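Local coordinates for hypothetical protein TM1553 (Thermotoga maritima, PDB 1VRM) that probably acts as an ApbE-type flavin transferase, moving FMN from FAD onto target proteins, as relatives in its family do, at residues Tyr19-Phe24 with Thr43-Ile48; Cys93-Leu98 with Ala275-Thr280; Asp100-Pro105 with Gly282-Gly287. All coordinates share one frame; numbering follows the deposited sequence.

Interaction 1: residues Tyr19-Phe24 with Thr43-Ile48; sequences YELRDF and TIAEAI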
loop_
_atom_site.group_PDB
_atom_site.type_symbol
_atom_site.label_atom_id
_atom_site.label_comp_id
_atom_site.label_asym_id
_atom_site.label_seq_id
_atom_site.Cartn_x
_atom_site.Cartn_y
_atom_site.Cartn_z
ATOM N N TYR A 19 -23.290 -10.237 0.282
ATOM C CA TYR A 19 -22.560 -11.294 0.949
ATOM C C TYR A 19 -21.227 -10.760 1.408
ATOM O O TYR A 19 -20.553 -10.031 0.656
ATOM C CB TYR A 19 -22.316 -12.396 -0.039
ATOM C CG TYR A 19 -21.373 -13.485 0.435
ATOM C CD1 TYR A 19 -21.749 -14.381 1.425
ATOM C CD2 TYR A 19 -20.142 -13.598 -0.102
ATOM C CE1 TYR A 19 -20.879 -15.376 1.851
ATOM C CE2 TYR A 19 -19.271 -14.576 0.265
ATOM C CZ TYR A 19 -19.629 -15.465 1.277
ATOM O OH TYR A 19 -18.780 -16.485 1.656
ATOM N N GLU A 20 -20.803 -11.190 2.594
ATOM C CA GLU A 20 -19.492 -10.816 3.131
ATOM C C GLU A 20 -18.602 -12.037 3.397
ATOM O O GLU A 20 -19.062 -13.054 3.931
ATOM C CB GLU A 20 -19.703 -10.015 4.412
ATOM C CG GLU A 20 -18.479 -9.551 5.092
ATOM C CD GLU A 20 -18.826 -8.365 6.041
ATOM O OE1 GLU A 20 -19.959 -7.871 5.988
ATOM O OE2 GLU A 20 -17.952 -7.929 6.789
ATOM N N LEU A 21 -17.355 -11.960 2.941
ATOM C CA LEU A 21 -16.333 -12.960 3.165
ATOM C C LEU A 21 -15.161 -12.228 3.844
ATOM O O LEU A 21 -14.635 -11.260 3.257
ATOM C CB LEU A 21 -15.872 -13.579 1.876
ATOM C CG LEU A 21 -14.863 -14.743 1.842
ATOM C CD1 LEU A 21 -15.373 -15.939 2.641
ATOM C CD2 LEU A 21 -14.583 -15.171 0.437
ATOM N N ARG A 22 -14.774 -12.657 5.052
ATOM C CA ARG A 22 -13.602 -12.115 5.759
ATOM C C ARG A 22 -12.554 -13.158 5.916
ATOM O O ARG A 22 -12.876 -14.293 6.217
ATOM C CB ARG A 22 -13.937 -11.565 7.108
ATOM C CG ARG A 22 -14.856 -10.406 7.053
ATOM C CD ARG A 22 -14.883 -9.700 8.322
ATOM N NE ARG A 22 -16.105 -8.966 8.482
ATOM C CZ ARG A 22 -16.319 -8.028 9.403
ATOM N NH1 ARG A 22 -15.365 -7.692 10.257
ATOM N NH2 ARG A 22 -17.510 -7.451 9.457
ATOM N N ASP A 23 -11.287 -12.783 5.756
ATOM C CA ASP A 23 -10.169 -13.730 5.893
ATOM C C ASP A 23 -8.897 -12.881 6.110
ATOM O O ASP A 23 -8.990 -11.675 6.400
ATOM C CB ASP A 23 -10.051 -14.644 4.663
ATOM C CG ASP A 23 -9.433 -16.042 5.002
ATOM O OD1 ASP A 23 -8.392 -16.132 5.725
ATOM O OD2 ASP A 23 -9.990 -17.055 4.533
ATOM N N PHE A 24 -7.745 -13.543 5.976
ATOM C CA PHE A 24 -6.455 -12.940 6.182
ATOM C C PHE A 24 -5.669 -13.163 4.886
ATOM O O PHE A 24 -5.556 -14.298 4.371
ATOM C CB PHE A 24 -5.800 -13.548 7.424
ATOM C CG PHE A 24 -6.565 -13.239 8.669
ATOM C CD1 PHE A 24 -6.354 -12.089 9.334
ATOM C CD2 PHE A 24 -7.554 -14.078 9.122
ATOM C CE1 PHE A 24 -7.071 -11.747 10.492
ATOM C CE2 PHE A 24 -8.306 -13.738 10.278
ATOM C CZ PHE A 24 -8.060 -12.562 10.941
ATOM N N THR A 43 -19.405 -17.026 -5.072
ATOM C CA THR A 43 -18.463 -17.384 -6.144
ATOM C C THR A 43 -17.524 -16.201 -6.465
ATOM O O THR A 43 -16.311 -16.346 -6.523
ATOM C CB THR A 43 -19.175 -17.821 -7.439
ATOM O OG1 THR A 43 -19.937 -19.024 -7.199
ATOM C CG2 THR A 43 -18.191 -18.072 -8.597
ATOM N N ILE A 44 -18.107 -15.024 -6.673
ATOM C CA ILE A 44 -17.284 -13.828 -6.916
ATOM C C ILE A 44 -16.333 -13.580 -5.740
ATOM O O ILE A 44 -15.129 -13.400 -5.916
ATOM C CB ILE A 44 -18.156 -12.579 -7.142
ATOM C CG1 ILE A 44 -19.128 -12.818 -8.319
ATOM C CG2 ILE A 44 -17.279 -11.337 -7.303
ATOM C CD1 ILE A 44 -20.105 -11.733 -8.611
ATOM N N ALA A 45 -16.813 -13.615 -4.499
ATOM C CA ALA A 45 -15.960 -13.424 -3.341
ATOM C C ALA A 45 -14.838 -14.458 -3.230
ATOM O O ALA A 45 -13.711 -14.141 -2.858
ATOM C CB ALA A 45 -16.800 -13.378 -2.082
ATOM N N GLU A 46 -15.164 -15.727 -3.467
ATOM C CA GLU A 46 -14.151 -16.795 -3.427
ATOM C C GLU A 46 -13.038 -16.530 -4.456
ATOM O O GLU A 46 -11.859 -16.671 -4.123
ATOM C CB GLU A 46 -14.783 -18.157 -3.694
ATOM C CG GLU A 46 -13.790 -19.344 -3.856
ATOM C CD GLU A 46 -12.809 -19.599 -2.700
ATOM O OE1 GLU A 46 -13.176 -19.354 -1.515
ATOM O OE2 GLU A 46 -11.668 -20.130 -2.992
ATOM N N ALA A 47 -13.424 -16.159 -5.655
ATOM C CA ALA A 47 -12.466 -15.812 -6.736
ATOM C C ALA A 47 -11.546 -14.692 -6.286
ATOM O O ALA A 47 -10.330 -14.738 -6.513
ATOM C CB ALA A 47 -13.171 -15.379 -7.950
ATOM N N ILE A 48 -12.150 -13.677 -5.699
ATOM C CA ILE A 48 -11.394 -12.514 -5.222
ATOM C C ILE A 48 -10.404 -12.909 -4.114
ATOM O O ILE A 48 -9.222 -12.575 -4.150
ATOM C CB ILE A 48 -12.339 -11.419 -4.719
ATOM C CG1 ILE A 48 -13.043 -10.744 -5.873
ATOM C CG2 ILE A 48 -11.543 -10.410 -3.887
ATOM C CD1 ILE A 48 -14.157 -9.838 -5.481
#

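Interaction 2: residues Cys93-Leu98 with Ala275-Thr280; sequences CAFAEL and ADALST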
loop_
_atom_site.group_PDB
_atom_site.type_symbol
_atom_site.label_atom_id
_atom_site.label_comp_id
_atom_site.label_asym_id
_atom_site.label_seq_id
_atom_site.Cartn_x
_atom_site.Cartn_y
_atom_site.Cartn_z
ATOM N N CYS A 93 8.379 1.313 -9.455
ATOM C CA CYS A 93 9.492 2.226 -9.755
ATOM C C CYS A 93 8.987 3.561 -10.346
ATOM O O CYS A 93 9.545 4.591 -10.039
ATOM C CB CYS A 93 10.538 1.563 -10.648
ATOM S SG CYS A 93 11.390 0.217 -9.763
ATOM N N ALA A 94 7.902 3.547 -11.115
ATOM C CA ALA A 94 7.338 4.793 -11.641
ATOM C C ALA A 94 6.761 5.670 -10.530
ATOM O O ALA A 94 6.919 6.903 -10.573
ATOM C CB ALA A 94 6.317 4.485 -12.664
ATOM N N PHE A 95 6.187 5.062 -9.500
ATOM C CA PHE A 95 5.783 5.860 -8.321
ATOM C C PHE A 95 6.964 6.421 -7.545
ATOM O O PHE A 95 6.874 7.489 -6.968
ATOM C CB PHE A 95 4.855 5.084 -7.388
ATOM C CG PHE A 95 3.417 5.011 -7.856
ATOM C CD1 PHE A 95 2.593 6.118 -7.763
ATOM C CD2 PHE A 95 2.898 3.833 -8.365
ATOM C CE1 PHE A 95 1.238 6.030 -8.189
ATOM C CE2 PHE A 95 1.586 3.748 -8.775
ATOM C CZ PHE A 95 0.767 4.861 -8.716
ATOM N N ALA A 96 8.053 5.658 -7.463
ATOM C CA ALA A 96 9.262 6.126 -6.804
ATOM C C ALA A 96 9.807 7.363 -7.546
ATOM O O ALA A 96 10.115 8.378 -6.930
ATOM C CB ALA A 96 10.284 5.049 -6.717
ATOM N N GLU A 97 9.803 7.306 -8.879
ATOM C CA GLU A 97 10.249 8.455 -9.656
ATOM C C GLU A 97 9.319 9.662 -9.454
ATOM O O GLU A 97 9.775 10.794 -9.267
ATOM C CB GLU A 97 10.371 8.060 -11.116
ATOM C CG GLU A 97 10.954 9.174 -11.929
ATOM C CD GLU A 97 11.468 8.675 -13.250
ATOM O OE1 GLU A 97 12.534 8.011 -13.246
ATOM O OE2 GLU A 97 10.805 8.945 -14.282
ATOM N N LEU A 98 8.020 9.421 -9.448
ATOM C CA LEU A 98 7.055 10.488 -9.304
ATOM C C LEU A 98 7.211 11.202 -7.972
ATOM O O LEU A 98 6.961 12.413 -7.858
ATOM C CB LEU A 98 5.642 9.900 -9.388
ATOM C CG LEU A 98 4.472 10.838 -9.221
ATOM C CD1 LEU A 98 4.464 11.831 -10.393
ATOM C CD2 LEU A 98 3.193 10.013 -9.153
ATOM N N ALA A 275 -3.714 5.149 -4.561
ATOM C CA ALA A 275 -3.996 5.581 -3.216
ATOM C C ALA A 275 -2.998 4.942 -2.255
ATOM O O ALA A 275 -2.530 5.589 -1.322
ATOM C CB ALA A 275 -5.437 5.217 -2.812
ATOM N N ASP A 276 -2.682 3.655 -2.467
ATOM C CA ASP A 276 -1.760 2.918 -1.586
ATOM C C ASP A 276 -0.328 3.498 -1.706
ATOM O O ASP A 276 0.280 3.853 -0.700
ATOM C CB ASP A 276 -1.796 1.415 -1.950
ATOM C CG ASP A 276 -1.181 0.522 -0.919
ATOM O OD1 ASP A 276 -0.921 0.983 0.192
ATOM O OD2 ASP A 276 -0.979 -0.692 -1.272
ATOM N N ALA A 277 0.207 3.614 -2.942
ATOM C CA ALA A 277 1.576 4.117 -3.124
ATOM C C ALA A 277 1.713 5.541 -2.595
ATOM O O ALA A 277 2.693 5.896 -1.946
ATOM C CB ALA A 277 2.026 4.078 -4.548
ATOM N N LEU A 278 0.728 6.389 -2.912
ATOM C CA LEU A 278 0.824 7.773 -2.531
ATOM C C LEU A 278 0.525 8.010 -1.056
ATOM O O LEU A 278 1.033 8.961 -0.479
ATOM C CB LEU A 278 -0.015 8.657 -3.443
ATOM C CG LEU A 278 0.442 8.678 -4.901
ATOM C CD1 LEU A 278 -0.376 9.675 -5.710
ATOM C CD2 LEU A 278 1.903 9.004 -5.056
ATOM N N SER A 279 -0.157 7.088 -0.398
ATOM C CA SER A 279 -0.389 7.276 1.040
ATOM C C SER A 279 0.960 7.055 1.761
ATOM O O SER A 279 1.265 7.754 2.699
ATOM C CB SER A 279 -1.487 6.391 1.595
ATOM O OG SER A 279 -1.117 5.027 1.578
ATOM N N THR A 280 1.758 6.093 1.267
ATOM C CA THR A 280 3.083 5.857 1.810
ATOM C C THR A 280 3.963 7.075 1.570
ATOM O O THR A 280 4.616 7.578 2.466
ATOM C CB THR A 280 3.678 4.579 1.151
ATOM O OG1 THR A 280 2.833 3.450 1.483
ATOM C CG2 THR A 280 5.100 4.319 1.606
#

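Interaction 3: residues Asp100-Pro105 with Gly282-Gly287; sequences DGAFDP and GFVMAG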
loop_
_atom_site.group_PDB
_atom_site.type_symbol
_atom_site.label_atom_id
_atom_site.label_comp_id
_atom_site.label_asym_id
_atom_site.label_seq_id
_atom_site.Cartn_x
_atom_site.Cartn_y
_atom_site.Cartn_z
ATOM N N ASP A 100 10.092 11.291 -6.034
ATOM C CA ASP A 100 11.489 11.471 -5.742
ATOM C C ASP A 100 11.966 10.554 -4.660
ATOM O O ASP A 100 12.724 10.943 -3.767
ATOM C CB ASP A 100 11.763 12.928 -5.370
ATOM C CG ASP A 100 11.322 13.907 -6.480
ATOM O OD1 ASP A 100 11.519 13.607 -7.673
ATOM O OD2 ASP A 100 10.763 14.979 -6.154
ATOM N N GLY A 101 11.510 9.310 -4.726
ATOM C CA GLY A 101 11.942 8.284 -3.790
ATOM C C GLY A 101 11.288 8.274 -2.436
ATOM O O GLY A 101 11.693 7.489 -1.579
ATOM N N ALA A 102 10.308 9.143 -2.208
ATOM C CA ALA A 102 9.565 9.092 -0.929
ATOM C C ALA A 102 8.814 7.764 -0.752
ATOM O O ALA A 102 8.850 7.142 0.332
ATOM C CB ALA A 102 8.626 10.268 -0.808
ATOM N N PHE A 103 8.142 7.324 -1.810
ATOM C CA PHE A 103 7.783 5.904 -1.969
ATOM C C PHE A 103 8.957 5.274 -2.708
ATOM O O PHE A 103 9.371 5.788 -3.754
ATOM C CB PHE A 103 6.491 5.742 -2.781
ATOM C CG PHE A 103 6.196 4.320 -3.139
ATOM C CD1 PHE A 103 5.515 3.489 -2.270
ATOM C CD2 PHE A 103 6.639 3.801 -4.336
ATOM C CE1 PHE A 103 5.246 2.170 -2.639
ATOM C CE2 PHE A 103 6.378 2.453 -4.699
ATOM C CZ PHE A 103 5.726 1.653 -3.836
ATOM N N ASP A 104 9.504 4.187 -2.178
ATOM C CA ASP A 104 10.563 3.493 -2.875
ATOM C C ASP A 104 10.466 2.008 -2.571
ATOM O O ASP A 104 10.621 1.639 -1.417
ATOM C CB ASP A 104 11.890 4.045 -2.425
ATOM C CG ASP A 104 13.051 3.595 -3.308
ATOM O OD1 ASP A 104 12.965 2.461 -3.787
ATOM O OD2 ASP A 104 14.038 4.368 -3.555
ATOM N N PRO A 105 10.248 1.177 -3.606
ATOM C CA PRO A 105 10.097 -0.251 -3.390
ATOM C C PRO A 105 11.433 -0.938 -3.103
ATOM O O PRO A 105 11.453 -2.133 -2.932
ATOM C CB PRO A 105 9.487 -0.729 -4.700
ATOM C CG PRO A 105 10.055 0.132 -5.702
ATOM C CD PRO A 105 10.145 1.494 -5.042
ATOM N N GLY A 282 3.120 10.164 0.915
ATOM C CA GLY A 282 2.618 11.327 1.689
ATOM C C GLY A 282 2.982 11.235 3.155
ATOM O O GLY A 282 3.308 12.251 3.801
ATOM N N PHE A 283 2.919 10.040 3.715
ATOM C CA PHE A 283 3.323 9.824 5.111
ATOM C C PHE A 283 4.788 10.268 5.317
ATOM O O PHE A 283 5.111 10.986 6.230
ATOM C CB PHE A 283 3.188 8.375 5.483
ATOM C CG PHE A 283 3.380 8.108 6.961
ATOM C CD1 PHE A 283 4.671 7.988 7.468
ATOM C CD2 PHE A 283 2.311 7.982 7.813
ATOM C CE1 PHE A 283 4.882 7.721 8.816
ATOM C CE2 PHE A 283 2.508 7.739 9.174
ATOM C CZ PHE A 283 3.800 7.601 9.662
ATOM N N VAL A 284 5.667 9.813 4.437
ATOM C CA VAL A 284 7.070 10.161 4.496
ATOM C C VAL A 284 7.311 11.652 4.271
ATOM O O VAL A 284 8.173 12.226 4.895
ATOM C CB VAL A 284 7.886 9.343 3.477
ATOM C CG1 VAL A 284 9.317 9.889 3.336
ATOM C CG2 VAL A 284 7.830 7.828 3.788
HETATM N N MSE A 285 6.599 12.266 3.336
HETATM C CA MSE A 285 6.860 13.657 2.995
HETATM C C MSE A 285 6.214 14.648 3.965
HETATM O O MSE A 285 6.673 15.791 4.068
HETATM C CB MSE A 285 6.349 13.905 1.579
HETATM C CG MSE A 285 7.196 13.203 0.561
HETATM SE SE MSE A 285 6.531 13.516 -1.262
HETATM C CE MSE A 285 7.379 15.425 -1.416
ATOM N N ALA A 286 5.135 14.242 4.609
ATOM C CA ALA A 286 4.322 15.207 5.402
ATOM C C ALA A 286 5.012 15.628 6.704
ATOM O O ALA A 286 4.674 16.660 7.296
ATOM C CB ALA A 286 2.964 14.664 5.696
ATOM N N GLY A 287 5.956 14.831 7.179
ATOM C CA GLY A 287 6.681 15.221 8.374
ATOM C C GLY A 287 7.723 16.286 8.095
ATOM O O GLY A 287 8.284 16.846 9.030
#

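Interaction 1: residues Tyr19-Phe24 with Thr43-Ile48
Glu-20 OE2 is held by two arginines on one side of strand 19-25, while its neighbours Tyr-19 and Leu-21 direct their side chains to Ala-45 of helix 41-58. Arg-22 NE lies 2.7 Å from Glu-20 OE2 in a salt bridge, and Arg-22 NH2 reaches the same oxygen; both bonds are bent and weak, and Arg-31 of the next strand adds a second salt bridge. No hydrogen bond crosses the contact; it is van der Waals packing. The Ala-45 methyl sits at the edge of the Tyr-19 ring, in its plane, with Ala-45 CB 3.6 Å from Tyr-19 CE2. In Leu-21, chi1 of -175° turns CG toward the helix, and with chi2 at 58° CD2 reaches the Ala-45 turn, 3.8 Å from Ala-45 CB and 3.6 Å from Ala-45 O. Strand 19-25 is the outermost strand at one end of the antiparallel sheet, and helix 41-58 lies against it, the segment axes 8.8 Å apart and inclined by 24°. Ala-45 also touches Ile-32 of strand 28-35, so its methyl is shared by two adjacent strands. Helix 166-181 packs against Ile-44 and Ile-48.

Interaction 2: residues Cys93-Leu98 with Ala275-Thr280
Phe-95 lays its ring across Ala-277, joining the C-terminal end of helix 83-98 to helix 272-296, and the contact can be followed outward from its CB. That atom is 4.1 Å from Ala-277 CB; the next, Phe-95 CG, comes closest, at 3.7 Å from the same methyl. CG anti to the carbonyl carbon (chi1 -78°) sends the ring toward helix 272-296, and the methyl of Ala-277 stands over one of its faces as a CH-pi contact, 3.8 Å from the centroid and 16° off the normal. CD1 has a second neighbour, Leu-278 CD2 at 4.0 Å, whose side chain crosses that of Phe-95 at about a right angle. At the tip, Phe-95 CZ is 4.4 Å from Ala-277 CB. Leu-98 adds a looser contact, its CD2 4.4 Å from Leu-278 CD2. The segment axes are 10.6 Å apart at 40°. Asp-276, Ser-279 and Thr-280 bond to unidentified bound ligand. A serine in place of Phe-95 would probably leave the Ala-277 methyl without its aromatic cover and open a gap beside Leu-278. With no hydrogen bond across, the join rests on the fit of ring, methyl and leucine ends.

Interaction 3: residues Asp100-Pro105 with Gly282-Gly287
Ala-102 meets Val-284 and Met-285 through apolar packing, centred on its own methyl. Ala-102 CB is 3.5 Å from Met-285 CG, the shortest approach between the segments. Met-285, here selenomethionine, has CG anti to the carbonyl carbon (chi1 -70°), which sets the start of its chain alongside the alanine, with SE 3.9 Å from Ala-102 CB. The chain then bends at chi3 (79°), and the side chain also touches Val-293 about two turns farther along helix 272-296. Val-284 CG1 lies 4.2 Å from Ala-102 CB and completes the apolar group.

A second kind of contact sets a methyl against a carbonyl: Val-284 CG2 is 3.7 Å from Ala-102 O. That oxygen is hydrogen-bonded to unidentified ligand, as is Asp-104 N, and the Val-284 side chain is about 4 Å from bound ligand of this kind. It is probably from the crystallisation liquor, though such molecules often mark pockets, and loop and helix may line one.

Hydrogen bonds fix the loop itself rather than span the contact. Helix 83-98 ends in a Schellman motif, in which Gly-101 N bonds to Ala-96 O and Asp-100 N to Glu-97 O; Asp-100 and Gly-101 both take positive phi. Thr-99 OG1 holds Phe-103 N, and the Asp-104 carboxylate is satisfied by Tyr-140 N and Thr-106 OG1.

The chemistry thus divides the work: polar bonds set the course of the chain after the helix, while methyl, methylene and selenium contacts seat Ala-102 on helix 272-296, with its carbonyl still engaged by the ligand.

Overall arrangement
Interaction 1 closes first along the chain, between strand 19-25 and helix 41-58, with strand 28-35 between them in sequence. Interactions 2 and 3 follow and alternate: each joins the helix 83-98 region to helix 272-296 across more than 170 residues. Their centres are only 8 Å apart, and they touch where Phe-103 packs against Phe-95 and the backbone of Ala-277. Interaction 1 stands apart, with centres 28 Å from interaction 2 and 32 Å from interaction 3, the latter on the opposite side of the chain's centre. One contact thus covers an outermost strand of the antiparallel sheet, while the other two make a continuous seam beside unidentified bound ligand, consistent with a pocket.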